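Local coordinates for hydrogenase maturation factor (Thermoanaerobacter tengcongensis, PDB 3VTI), which is S-carbamoylated by its partner HypF and probably dehydrates the carbamoyl group to a nitrile at the expense of ATP during [NiFe]-hydrogenase maturation, at residues K40-P45 and V117-I122; G154-A159 and F174-P179; N181-K186 and K270-G275. All coordinates share one frame; numbering follows the deposited sequence.

Contact 1. Residues K40-P45 and V117-I122; sequences KPLFFP and VDRIFI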
ATOM      1  N   LYS C  40       6.090   1.224  -8.725  1.00 50.30           N
ATOM      2  CA  LYS C  40       7.513   1.072  -8.412  1.00 52.29           C
ATOM      3  C   LYS C  40       8.297   1.087  -9.731  1.00 52.88           C
ATOM      4  O   LYS C  40       7.935   0.373 -10.676  1.00 53.16           O
ATOM      5  CB  LYS C  40       7.798  -0.222  -7.635  1.00 53.95           C
ATOM      6  CG  LYS C  40       7.329  -0.237  -6.170  1.00 54.44           C
ATOM      7  CD  LYS C  40       7.732   1.030  -5.414  1.00 53.78           C
ATOM      8  CE  LYS C  40       7.402   0.946  -3.941  1.00 54.17           C
ATOM      9  NZ  LYS C  40       5.975   0.676  -3.669  1.00 53.23           N
ATOM     10  N   PRO C  41       9.367   1.902  -9.809  1.00 53.31           N
ATOM     11  CA  PRO C  41       9.943   2.710  -8.736  1.00 53.62           C
ATOM     12  C   PRO C  41       9.177   4.015  -8.490  1.00 51.40           C
ATOM     13  O   PRO C  41       8.437   4.473  -9.357  1.00 49.89           O
ATOM     14  CB  PRO C  41      11.352   3.005  -9.253  1.00 55.28           C
ATOM     15  CG  PRO C  41      11.203   3.039 -10.742  1.00 55.07           C
ATOM     16  CD  PRO C  41      10.011   2.176 -11.108  1.00 53.55           C
ATOM     17  N   LEU C  42       9.363   4.604  -7.317  1.00 51.27           N
ATOM     18  CA  LEU C  42       8.638   5.810  -6.926  1.00 49.55           C
ATOM     19  C   LEU C  42       9.093   7.026  -7.719  1.00 49.19           C
ATOM     20  O   LEU C  42       8.331   7.976  -7.898  1.00 47.70           O
ATOM     21  CB  LEU C  42       8.825   6.075  -5.432  1.00 50.45           C
ATOM     22  CG  LEU C  42       8.509   4.929  -4.472  1.00 50.72           C
ATOM     23  CD1 LEU C  42       9.157   5.177  -3.124  1.00 51.85           C
ATOM     24  CD2 LEU C  42       7.004   4.701  -4.339  1.00 48.12           C
ATOM     25  N   PHE C  43      10.348   6.983  -8.161  1.00 50.42           N
ATOM     26  CA  PHE C  43      10.958   8.026  -8.975  1.00 50.54           C
ATOM     27  C   PHE C  43      11.444   7.406 -10.279  1.00 50.88           C
ATOM     28  O   PHE C  43      12.275   6.490 -10.280  1.00 52.23           O
ATOM     29  CB  PHE C  43      12.127   8.684  -8.229  1.00 52.38           C
ATOM     30  CG  PHE C  43      11.764   9.182  -6.861  1.00 52.53           C
ATOM     31  CD1 PHE C  43      11.938   8.371  -5.743  1.00 53.47           C
ATOM     32  CD2 PHE C  43      11.236  10.459  -6.688  1.00 51.42           C
ATOM     33  CE1 PHE C  43      11.590   8.822  -4.475  1.00 53.62           C
ATOM     34  CE2 PHE C  43      10.885  10.919  -5.425  1.00 51.23           C
ATOM     35  CZ  PHE C  43      11.064  10.099  -4.317  1.00 52.43           C
ATOM     36  N   PHE C  44      10.911   7.906 -11.384  1.00 49.62           N
ATOM     37  CA  PHE C  44      11.180   7.345 -12.696  1.00 50.00           C
ATOM     38  C   PHE C  44      11.378   8.479 -13.692  1.00 50.19           C
ATOM     39  O   PHE C  44      10.926   9.598 -13.451  1.00 49.49           O
ATOM     40  CB  PHE C  44      10.005   6.453 -13.120  1.00 48.66           C
ATOM     41  CG  PHE C  44       8.660   7.110 -12.963  1.00 46.24           C
ATOM     42  CD1 PHE C  44       7.950   6.985 -11.778  1.00 45.66           C
ATOM     43  CD2 PHE C  44       8.111   7.863 -13.995  1.00 45.04           C
ATOM     44  CE1 PHE C  44       6.712   7.602 -11.617  1.00 44.17           C
ATOM     45  CE2 PHE C  44       6.870   8.476 -13.847  1.00 44.25           C
ATOM     46  CZ  PHE C  44       6.173   8.346 -12.654  1.00 43.74           C
ATOM     47  N   PRO C  45      12.046   8.203 -14.822  1.00 51.41           N
ATOM     48  CA  PRO C  45      12.210   9.268 -15.807  1.00 51.71           C
ATOM     49  C   PRO C  45      10.879   9.957 -16.138  1.00 50.18           C
ATOM     50  O   PRO C  45       9.889   9.290 -16.461  1.00 48.90           O
ATOM     51  CB  PRO C  45      12.758   8.521 -17.022  1.00 52.50           C
ATOM     52  CG  PRO C  45      13.554   7.408 -16.422  1.00 53.80           C
ATOM     53  CD  PRO C  45      12.726   6.963 -15.242  1.00 52.87           C
ATOM     54  N   VAL C 117       4.211  -2.411   4.144  1.00 59.70           N
ATOM     55  CA  VAL C 117       4.006  -1.798   2.848  1.00 57.33           C
ATOM     56  C   VAL C 117       5.350  -1.469   2.225  1.00 57.77           C
ATOM     57  O   VAL C 117       6.237  -0.990   2.915  1.00 59.10           O
ATOM     58  CB  VAL C 117       3.100  -0.553   2.963  1.00 55.55           C
ATOM     59  CG1 VAL C 117       3.835   0.640   3.544  1.00 55.19           C
ATOM     60  CG2 VAL C 117       2.499  -0.231   1.648  1.00 53.19           C
ATOM     61  N   ASP C 118       5.512  -1.751   0.936  1.00 56.93           N
ATOM     62  CA  ASP C 118       6.742  -1.407   0.222  1.00 57.33           C
ATOM     63  C   ASP C 118       6.851   0.119   0.082  1.00 55.75           C
ATOM     64  O   ASP C 118       6.360   0.709  -0.882  1.00 53.92           O
ATOM     65  CB  ASP C 118       6.808  -2.103  -1.149  1.00 57.14           C
ATOM     66  CG  ASP C 118       8.212  -2.061  -1.786  1.00 59.11           C
ATOM     67  OD1 ASP C 118       9.194  -1.717  -1.098  1.00 60.50           O
ATOM     68  OD2 ASP C 118       8.329  -2.388  -2.994  1.00 59.49           O
ATOM     69  N   ARG C 119       7.476   0.736   1.082  1.00 56.71           N
ATOM     70  CA  ARG C 119       7.856   2.150   1.067  1.00 56.11           C
ATOM     71  C   ARG C 119       6.699   3.131   1.246  1.00 54.47           C
ATOM     72  O   ARG C 119       6.587   3.744   2.307  1.00 54.76           O
ATOM     73  CB  ARG C 119       8.677   2.500  -0.177  1.00 55.96           C
ATOM     74  CG  ARG C 119       9.999   1.753  -0.345  1.00 58.31           C
ATOM     75  CD  ARG C 119      10.486   2.054  -1.740  1.00 60.19           C
ATOM     76  NE  ARG C 119      11.654   1.296  -2.151  1.00 63.52           N
ATOM     77  CZ  ARG C 119      11.696   0.445  -3.177  1.00 64.27           C
ATOM     78  NH1 ARG C 119      10.624   0.209  -3.915  1.00 61.23           N
ATOM     79  NH2 ARG C 119      12.836  -0.184  -3.455  1.00 67.83           N
ATOM     80  N   ILE C 120       5.852   3.287   0.222  1.00 52.60           N
ATOM     81  CA  ILE C 120       4.761   4.272   0.255  0.60 51.30           C
ATOM     82  C   ILE C 120       3.697   4.061  -0.831  1.00 49.64           C
ATOM     83  O   ILE C 120       4.023   3.902  -2.011  1.00 49.10           O
ATOM     84  CB  ILE C 120       5.314   5.736   0.178  1.00 51.26           C
ATOM     85  CG1 ILE C 120       4.188   6.772   0.279  1.00 49.88           C
ATOM     86  CG2 ILE C 120       6.153   5.945  -1.088  1.00 51.37           C
ATOM     87  CD1 ILE C 120       4.672   8.177   0.606  1.00 49.77           C
ATOM     88  N   PHE C 121       2.430   4.044  -0.419  1.00 49.10           N
ATOM     89  CA  PHE C 121       1.299   4.149  -1.352  1.00 47.59           C
ATOM     90  C   PHE C 121       0.554   5.451  -1.118  1.00 46.69           C
ATOM     91  O   PHE C 121       0.545   5.981  -0.003  1.00 47.77           O
ATOM     92  CB  PHE C 121       0.314   2.980  -1.214  1.00 47.86           C
ATOM     93  CG  PHE C 121       0.918   1.631  -1.486  1.00 49.72           C
ATOM     94  CD1 PHE C 121       1.830   1.451  -2.520  1.00 50.25           C
ATOM     95  CD2 PHE C 121       0.554   0.536  -0.724  1.00 51.22           C
ATOM     96  CE1 PHE C 121       2.381   0.216  -2.771  1.00 51.73           C
ATOM     97  CE2 PHE C 121       1.101  -0.708  -0.972  1.00 52.55           C
ATOM     98  CZ  PHE C 121       2.019  -0.871  -1.990  1.00 53.11           C
ATOM     99  N   ILE C 122      -0.069   5.962  -2.174  1.00 45.10           N
ATOM    100  CA  ILE C 122      -0.868   7.168  -2.082  1.00 44.13           C
ATOM    101  C   ILE C 122      -2.228   6.973  -2.753  1.00 43.29           C
ATOM    102  O   ILE C 122      -2.319   6.456  -3.874  1.00 42.97           O
ATOM    103  CB  ILE C 122      -0.131   8.384  -2.698  1.00 43.68           C
ATOM    104  CG1 ILE C 122       1.226   8.588  -2.008  1.00 45.25           C
ATOM    105  CG2 ILE C 122      -0.970   9.650  -2.572  1.00 42.45           C
ATOM    106  CD1 ILE C 122       2.240   9.362  -2.837  1.00 45.48           C
TER
HETATM  107  O   HOH W   1       4.421   2.574  -4.677  1.00 30.22           O
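K40 and L42 run past D118 and I120 with CA separations of 9.0 Å and 8.3 Å, too wide for backbone pairing, so side chains from 40-45 bridge the gap. K40 does most of the work. Its chain bends at chi2 (-47°) and again at chi4 (-57°), which curls the ammonium in against the turn centred on D118. There K40 NZ donates to D118 O over 2.8 Å. I120 N also donates to that oxygen, arriving from the opposite face of the carbonyl plane, so two bonds grip it, next to the inverse gamma turn centred on D118. A water takes a hydrogen bond from K40 NZ and gives one to I120 O, 3.0 Å away, tying the lysine to the start of strand 120-130.

The charges form a small network. D118 OD2 lies 3.9 Å from K40 NZ, a long salt bridge, and 3.6 Å from R119 NH1, which it meets well out of the guanidinium plane. K40 CE abuts the edge of that guanidinium, 3.3 Å from R119 NH1, and the carboxylate probably offsets the two like charges. Beside these polar groups both methyls of L42 close on I120 CG2, with L42 CD2 at 3.6 Å.

L42 also packs on I49 of helix 49-60 and I120 on L86 of helix 83-100. V117 and F121 meet F121 and V117 of the second subunit, so the contact borders the dimer interface of the N-terminal domain, whose strand 120-130 runs between strands 30-37 and 66-78.

Contact 2. Residues G154-A159 and F174-P179; sequences GDHGMA and FSDVAP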
ATOM      1  N   GLY C 154       1.839   4.955 -25.225  1.00 43.30           N
ATOM      2  CA  GLY C 154       2.691   3.969 -24.559  1.00 44.76           C
ATOM      3  C   GLY C 154       3.891   4.498 -23.795  1.00 45.52           C
ATOM      4  O   GLY C 154       4.736   3.723 -23.349  1.00 46.47           O
ATOM      5  N   ASP C 155       3.959   5.813 -23.630  1.00 45.68           N
ATOM      6  CA  ASP C 155       5.071   6.455 -22.948  1.00 46.72           C
ATOM      7  C   ASP C 155       5.291   5.965 -21.524  1.00 46.42           C
ATOM      8  O   ASP C 155       6.348   5.405 -21.207  1.00 47.32           O
ATOM      9  CB  ASP C 155       4.872   7.963 -22.943  1.00 46.68           C
ATOM     10  CG  ASP C 155       5.232   8.587 -24.256  1.00 48.82           C
ATOM     11  OD1 ASP C 155       4.402   8.572 -25.189  1.00 49.13           O
ATOM     12  OD2 ASP C 155       6.365   9.090 -24.349  1.00 52.99           O
ATOM     13  N   HIS C 156       4.294   6.182 -20.674  1.00 45.25           N
ATOM     14  CA  HIS C 156       4.410   5.862 -19.265  1.00 45.37           C
ATOM     15  C   HIS C 156       4.710   4.375 -19.045  1.00 46.43           C
ATOM     16  O   HIS C 156       5.694   4.027 -18.386  1.00 47.65           O
ATOM     17  CB  HIS C 156       3.146   6.268 -18.522  1.00 43.91           C
ATOM     18  CG  HIS C 156       3.206   5.993 -17.055  1.00 44.65           C
ATOM     19  ND1 HIS C 156       3.769   6.874 -16.157  1.00 44.99           N
ATOM     20  CD2 HIS C 156       2.789   4.929 -16.328  1.00 44.94           C
ATOM     21  CE1 HIS C 156       3.687   6.369 -14.939  1.00 45.78           C
ATOM     22  NE2 HIS C 156       3.099   5.188 -15.017  1.00 45.45           N
ATOM     23  N   GLY C 157       3.869   3.510 -19.612  1.00 46.30           N
ATOM     24  CA  GLY C 157       4.053   2.068 -19.534  1.00 47.02           C
ATOM     25  C   GLY C 157       5.465   1.609 -19.846  1.00 48.73           C
ATOM     26  O   GLY C 157       6.056   0.827 -19.093  1.00 49.59           O
ATOM     27  N   MET C 158       6.020   2.090 -20.953  1.00 49.18           N
ATOM     28  CA  MET C 158       7.364   1.678 -21.317  1.00 51.29           C
ATOM     29  C   MET C 158       8.426   2.317 -20.421  1.00 51.74           C
ATOM     30  O   MET C 158       9.447   1.702 -20.140  1.00 53.42           O
ATOM     31  CB  MET C 158       7.647   1.928 -22.799  1.00 51.98           C
ATOM     32  CG  MET C 158       8.948   1.298 -23.302  1.00 55.17           C
ATOM     33  SD  MET C 158       9.180  -0.456 -22.879  1.00 58.15           S
ATOM     34  CE  MET C 158       8.075  -1.242 -24.049  1.00 58.26           C
ATOM     35  N   ALA C 159       8.175   3.535 -19.958  1.00 50.73           N
ATOM     36  CA  ALA C 159       9.131   4.238 -19.105  1.00 51.59           C
ATOM     37  C   ALA C 159       9.345   3.545 -17.759  1.00 52.02           C
ATOM     38  O   ALA C 159      10.487   3.288 -17.375  1.00 53.77           O
ATOM     39  CB  ALA C 159       8.724   5.712 -18.910  1.00 50.55           C
ATOM     40  N   PHE C 174      10.898   8.545 -21.349  1.00 53.90           N
ATOM     41  CA  PHE C 174      10.335   9.331 -20.259  1.00 52.26           C
ATOM     42  C   PHE C 174       8.837   9.135 -20.159  1.00 49.98           C
ATOM     43  O   PHE C 174       8.152   8.961 -21.166  1.00 49.27           O
ATOM     44  CB  PHE C 174      10.641  10.812 -20.466  1.00 52.82           C
ATOM     45  CG  PHE C 174      12.094  11.149 -20.329  1.00 55.51           C
ATOM     46  CD1 PHE C 174      12.965  10.989 -21.407  1.00 56.81           C
ATOM     47  CD2 PHE C 174      12.601  11.614 -19.114  1.00 56.35           C
ATOM     48  CE1 PHE C 174      14.318  11.294 -21.273  1.00 59.34           C
ATOM     49  CE2 PHE C 174      13.956  11.921 -18.968  1.00 57.86           C
ATOM     50  CZ  PHE C 174      14.814  11.763 -20.048  1.00 59.68           C
ATOM     51  N   SER C 175       8.340   9.162 -18.927  1.00 48.68           N
ATOM     52  CA  SER C 175       6.913   9.124 -18.663  1.00 46.63           C
ATOM     53  C   SER C 175       6.246  10.411 -19.132  1.00 46.04           C
ATOM     54  O   SER C 175       6.889  11.450 -19.231  1.00 46.89           O
ATOM     55  CB  SER C 175       6.662   8.919 -17.180  1.00 46.04           C
ATOM     56  OG  SER C 175       5.280   8.924 -16.907  1.00 44.57           O
ATOM     57  N   ASP C 176       4.954  10.329 -19.424  1.00 45.01           N
ATOM     58  CA  ASP C 176       4.222  11.448 -20.002  1.00 44.89           C
ATOM     59  C   ASP C 176       3.306  12.129 -18.988  1.00 44.30           C
ATOM     60  O   ASP C 176       2.474  12.945 -19.377  1.00 44.21           O
ATOM     61  CB  ASP C 176       3.408  10.982 -21.215  1.00 44.45           C
ATOM     62  CG  ASP C 176       2.306   9.983 -20.851  1.00 43.73           C
ATOM     63  OD1 ASP C 176       2.349   9.387 -19.759  1.00 42.08           O
ATOM     64  OD2 ASP C 176       1.381   9.789 -21.675  1.00 45.17           O
ATOM     65  N   VAL C 177       3.462  11.782 -17.702  1.00 44.01           N
ATOM     66  CA  VAL C 177       2.614  12.298 -16.616  0.50 43.05           C
ATOM     67  C   VAL C 177       2.350  13.780 -16.767  1.00 43.03           C
ATOM     68  O   VAL C 177       3.286  14.598 -16.810  1.00 44.15           O
ATOM     69  CB  VAL C 177       3.237  12.076 -15.218  1.00 43.48           C
ATOM     70  CG1 VAL C 177       2.174  12.217 -14.132  1.00 42.26           C
ATOM     71  CG2 VAL C 177       3.869  10.722 -15.136  1.00 44.52           C
ATOM     72  N   ALA C 178       1.065  14.112 -16.840  1.00 42.14           N
ATOM     73  CA  ALA C 178       0.601  15.480 -17.039  1.00 42.33           C
ATOM     74  C   ALA C 178      -0.860  15.629 -16.612  1.00 41.71           C
ATOM     75  O   ALA C 178      -1.630  14.667 -16.698  1.00 40.82           O
ATOM     76  CB  ALA C 178       0.771  15.885 -18.497  1.00 42.75           C
ATOM     77  N   PRO C 179      -1.241  16.828 -16.120  1.00 42.33           N
ATOM     78  CA  PRO C 179      -2.653  17.135 -15.895  1.00 42.10           C
ATOM     79  C   PRO C 179      -3.266  17.653 -17.186  1.00 42.53           C
ATOM     80  O   PRO C 179      -2.711  18.556 -17.824  1.00 43.33           O
ATOM     81  CB  PRO C 179      -2.605  18.239 -14.837  1.00 43.11           C
ATOM     82  CG  PRO C 179      -1.318  18.957 -15.108  1.00 43.57           C
ATOM     83  CD  PRO C 179      -0.362  17.931 -15.681  1.00 43.54           C
TER
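The H156 imidazole presents its edge to S175: ND1 and S175 OG lie 2.7 Å apart, close to the ring plane, in a hydrogen bond that either atom could donate. The place of the hydroxyl is less sure, because the model sets it too near V177 CG2. V177 CG2 itself approaches the ring obliquely, 4.0 Å from H156 ND1, and the ring of F44 meets the imidazole with its plane at about 90°. Setting CG anti to the backbone N (chi1 -179°) carries H156 ND1 to the serine hydroxyl. H156 CB comes 3.4 Å from D176 OD1.

One turn along, A159 CB presses on the peptide joining F174 to S175, 3.5 Å from S175 N. This is the first turn of helix 155-164, with G154 at its N-cap, in the AIR synthase-related C-terminal domain; segment 174-179 returns across that turn on its way to helix 181-187.

D155 and D176 meet through their methylenes, CB to CB at 3.8 Å, and their carboxylates find other partners. D155 OD1 is hydrogen-bonded to T152 OG1 and forms a long, weak ion pair with K252, while D176 OD1 takes E250 N and D176 OD2 forms a salt bridge with K252. With D155 OD1 and D176 OD2 4.8 Å apart, that lysine and the helix start would probably ease the repulsion between the two acids. Farther along the loop, V177 and P179 rest on C55 of helix 49-60.

Contact 3. Residues N181-K186 and K270-G275; sequences NGLIEK and KSHEYG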
ATOM      1  N   ASN C 181      -6.589  18.623 -17.558  1.00 43.26           N
ATOM      2  CA  ASN C 181      -7.806  19.395 -17.364  1.00 44.01           C
ATOM      3  C   ASN C 181      -7.836  20.680 -18.198  1.00 45.15           C
ATOM      4  O   ASN C 181      -8.913  21.126 -18.586  1.00 46.42           O
ATOM      5  CB  ASN C 181      -8.026  19.696 -15.887  1.00 43.96           C
ATOM      6  CG  ASN C 181      -6.917  20.522 -15.289  1.00 44.55           C
ATOM      7  OD1 ASN C 181      -5.735  20.264 -15.522  1.00 44.06           O
ATOM      8  ND2 ASN C 181      -7.291  21.526 -14.507  1.00 45.43           N
ATOM      9  N   GLY C 182      -6.659  21.251 -18.473  1.00 45.15           N
ATOM     10  CA  GLY C 182      -6.523  22.420 -19.341  1.00 46.40           C
ATOM     11  C   GLY C 182      -6.887  22.105 -20.784  1.00 46.95           C
ATOM     12  O   GLY C 182      -7.629  22.860 -21.429  1.00 48.55           O
ATOM     13  N   LEU C 183      -6.375  20.981 -21.288  1.00 45.62           N
ATOM     14  CA  LEU C 183      -6.694  20.507 -22.625  1.00 45.63           C
ATOM     15  C   LEU C 183      -8.184  20.153 -22.758  1.00 45.64           C
ATOM     16  O   LEU C 183      -8.835  20.502 -23.752  1.00 46.61           O
ATOM     17  CB  LEU C 183      -5.806  19.311 -22.977  1.00 44.86           C
ATOM     18  CG  LEU C 183      -5.992  18.568 -24.302  1.00 44.54           C
ATOM     19  CD1 LEU C 183      -4.663  18.150 -24.871  1.00 45.03           C
ATOM     20  CD2 LEU C 183      -6.857  17.358 -24.099  1.00 43.38           C
ATOM     21  N   ILE C 184      -8.708  19.461 -21.753  1.00 44.48           N
ATOM     22  CA  ILE C 184     -10.121  19.093 -21.708  1.00 44.56           C
ATOM     23  C   ILE C 184     -11.027  20.341 -21.668  1.00 46.62           C
ATOM     24  O   ILE C 184     -12.044  20.408 -22.368  1.00 47.20           O
ATOM     25  CB  ILE C 184     -10.383  18.098 -20.547  1.00 43.14           C
ATOM     26  CG1 ILE C 184      -9.701  16.758 -20.863  1.00 41.93           C
ATOM     27  CG2 ILE C 184     -11.865  17.881 -20.321  1.00 42.74           C
ATOM     28  CD1 ILE C 184      -9.577  15.790 -19.682  1.00 41.01           C
ATOM     29  N   GLU C 185     -10.629  21.342 -20.887  1.00 47.67           N
ATOM     30  CA  GLU C 185     -11.354  22.609 -20.847  1.00 50.35           C
ATOM     31  C   GLU C 185     -11.517  23.230 -22.253  1.00 51.99           C
ATOM     32  O   GLU C 185     -12.582  23.767 -22.586  1.00 53.32           O
ATOM     33  CB  GLU C 185     -10.667  23.596 -19.890  1.00 50.96           C
ATOM     34  CG  GLU C 185     -11.408  24.938 -19.725  1.00 54.61           C
ATOM     35  CD  GLU C 185     -10.694  25.902 -18.780  1.00 58.24           C
ATOM     36  OE1 GLU C 185     -10.901  25.807 -17.544  1.00 59.08           O
ATOM     37  OE2 GLU C 185      -9.923  26.749 -19.276  1.00 59.68           O
ATOM     38  N   LYS C 186     -10.469  23.157 -23.071  1.00 52.01           N
ATOM     39  CA  LYS C 186     -10.529  23.707 -24.434  1.00 54.01           C
ATOM     40  C   LYS C 186     -11.363  22.824 -25.358  1.00 53.42           C
ATOM     41  O   LYS C 186     -11.948  23.312 -26.319  1.00 55.49           O
ATOM     42  CB  LYS C 186      -9.127  23.933 -25.028  1.00 54.33           C
ATOM     43  CG  LYS C 186      -8.291  24.976 -24.297  1.00 56.99           C
ATOM     44  CD  LYS C 186      -6.882  25.074 -24.882  1.00 60.77           C
ATOM     45  CE  LYS C 186      -6.831  26.027 -26.078  1.00 63.95           C
ATOM     46  NZ  LYS C 186      -5.648  25.760 -26.951  1.00 65.30           N
ATOM     47  N   LYS C 270      -4.110  20.283 -30.940  1.00 52.25           N
ATOM     48  CA  LYS C 270      -2.801  20.641 -31.516  1.00 53.77           C
ATOM     49  C   LYS C 270      -2.278  22.026 -31.118  1.00 54.90           C
ATOM     50  O   LYS C 270      -1.089  22.310 -31.263  1.00 55.57           O
ATOM     51  CB  LYS C 270      -2.802  20.489 -33.044  1.00 55.27           C
ATOM     52  CG  LYS C 270      -2.540  19.059 -33.507  1.00 55.48           C
ATOM     53  CD  LYS C 270      -1.993  19.003 -34.928  1.00 57.86           C
ATOM     54  CE  LYS C 270      -1.593  17.572 -35.313  1.00 58.10           C
ATOM     55  NZ  LYS C 270      -0.544  16.957 -34.418  1.00 55.53           N
ATOM     56  N   SER C 271      -3.169  22.879 -30.621  1.00 55.35           N
ATOM     57  CA  SER C 271      -2.794  24.225 -30.218  1.00 56.79           C
ATOM     58  C   SER C 271      -2.608  24.294 -28.699  1.00 55.31           C
ATOM     59  O   SER C 271      -2.505  25.383 -28.126  1.00 56.27           O
ATOM     60  CB  SER C 271      -3.853  25.225 -30.682  1.00 58.45           C
ATOM     61  OG  SER C 271      -5.035  25.068 -29.913  1.00 58.82           O
ATOM     62  N   HIS C 272      -2.567  23.127 -28.057  1.00 53.11           N
ATOM     63  CA  HIS C 272      -2.350  23.022 -26.617  1.00 51.69           C
ATOM     64  C   HIS C 272      -1.067  22.248 -26.333  1.00 51.19           C
ATOM     65  O   HIS C 272      -0.779  21.245 -26.989  1.00 50.88           O
ATOM     66  CB  HIS C 272      -3.544  22.348 -25.945  1.00 50.11           C
ATOM     67  CG  HIS C 272      -3.481  22.347 -24.449  1.00 48.88           C
ATOM     68  ND1 HIS C 272      -2.703  21.462 -23.737  1.00 46.33           N
ATOM     69  CD2 HIS C 272      -4.108  23.118 -23.531  1.00 48.71           C
ATOM     70  CE1 HIS C 272      -2.848  21.692 -22.445  1.00 45.02           C
ATOM     71  NE2 HIS C 272      -3.697  22.691 -22.294  1.00 46.52           N
ATOM     72  N   GLU C 273      -0.304  22.716 -25.348  1.00 51.57           N
ATOM     73  CA  GLU C 273       1.013  22.149 -25.016  1.00 51.96           C
ATOM     74  C   GLU C 273       1.049  20.619 -24.858  1.00 50.04           C
ATOM     75  O   GLU C 273       2.047  19.996 -25.215  1.00 50.53           O
ATOM     76  CB  GLU C 273       1.607  22.828 -23.774  1.00 52.54           C
ATOM     77  CG  GLU C 273       0.831  22.560 -22.480  1.00 53.80           C
ATOM     78  CD  GLU C 273       1.386  23.312 -21.284  1.00 58.21           C
ATOM     79  OE1 GLU C 273       2.633  23.469 -21.188  1.00 60.60           O
ATOM     80  OE2 GLU C 273       0.570  23.739 -20.436  1.00 58.38           O
ATOM     81  N   TYR C 274      -0.020  20.020 -24.336  1.00 48.28           N
ATOM     82  CA  TYR C 274      -0.071  18.556 -24.179  1.00 46.73           C
ATOM     83  C   TYR C 274      -0.783  17.851 -25.325  1.00 46.33           C
ATOM     84  O   TYR C 274      -1.084  16.668 -25.229  1.00 44.89           O
ATOM     85  CB  TYR C 274      -0.715  18.159 -22.842  1.00 45.46           C
ATOM     86  CG  TYR C 274       0.040  18.648 -21.631  1.00 45.92           C
ATOM     87  CD1 TYR C 274       1.408  18.396 -21.490  1.00 46.44           C
ATOM     88  CD2 TYR C 274      -0.607  19.375 -20.626  1.00 45.79           C
ATOM     89  CE1 TYR C 274       2.113  18.860 -20.380  1.00 47.70           C
ATOM     90  CE2 TYR C 274       0.085  19.835 -19.509  1.00 45.99           C
ATOM     91  CZ  TYR C 274       1.444  19.576 -19.397  1.00 47.87           C
ATOM     92  OH  TYR C 274       2.145  20.018 -18.304  1.00 49.50           O
ATOM     93  N   GLY C 275      -1.048  18.583 -26.409  1.00 47.51           N
ATOM     94  CA  GLY C 275      -1.802  18.042 -27.541  1.00 47.15           C
ATOM     95  C   GLY C 275      -1.140  18.161 -28.905  1.00 48.21           C
ATOM     96  O   GLY C 275      -1.802  17.998 -29.923  1.00 48.89           O
TER
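L183 and H272 make the tight half of this contact. The imidazole of H272 lies flat against the helix, and L183 CB sits over its face, 3.8 Å from the ring centroid and 10° off the normal, a clear CH-pi contact. L183 CA covers the same ring nearer its rim. From there L183, its CG anti to the backbone N (chi1 176°), sends CD1 past the ring into the type I beta turn H272-G275, where it rests 3.9 Å from G275 CA and 4.4 Å from Y274 CB. The turn is closed by G275 N bonding to H272 O, and the imidazole braces it too: Y274 N donates to H272 ND1 over 3.1 Å, nearly straight, though 21° out of the ring plane.

Toward the surface the fit loosens. K186 crosses the ring obliquely, its CD at the edge, 3.7 Å from H272 CD2, then bends at chi3 so that K186 NZ can donate to S271 OG at 3.1 Å. That hydroxyl also bonds to I268 O at the end of helix 262-270, but S271 is exposed, and both it and K186 touch crystal neighbours.

The two segments join helix 181-187 to the loop before strand 279-285, while Y274 OH reaches E99 of helix 83-100. Because H272 ND1 accepts a backbone N-H, it cannot carry a proton in that bond. This is consistent with a neutral ring protonated at NE2, and the K186 ammonium, its NZ 5.9 Å from H272 NE2, would probably disfavour a second positive charge.

Overall arrangement
Contact 2 is the buried one and links the others: P45 O of contact 1 probably accepts a hydrogen bond from S175 N, and at its far end A178 and P179 pack on Y274 of contact 3. Contacts 1 and 3 are only partly buried and do not touch, their nearest atoms being about 13 Å apart. Contact 1 belongs to the N-terminal domain and relies on charge and water at a subunit border, whereas contacts 2 and 3 lie in the C-terminal domain. Each of these has a histidine at its centre, used for a polar bond in contact 2 and mainly for apolar packing in contact 3. The side chains of D176 and D199, a magnesium ligand, are about 9 Å apart.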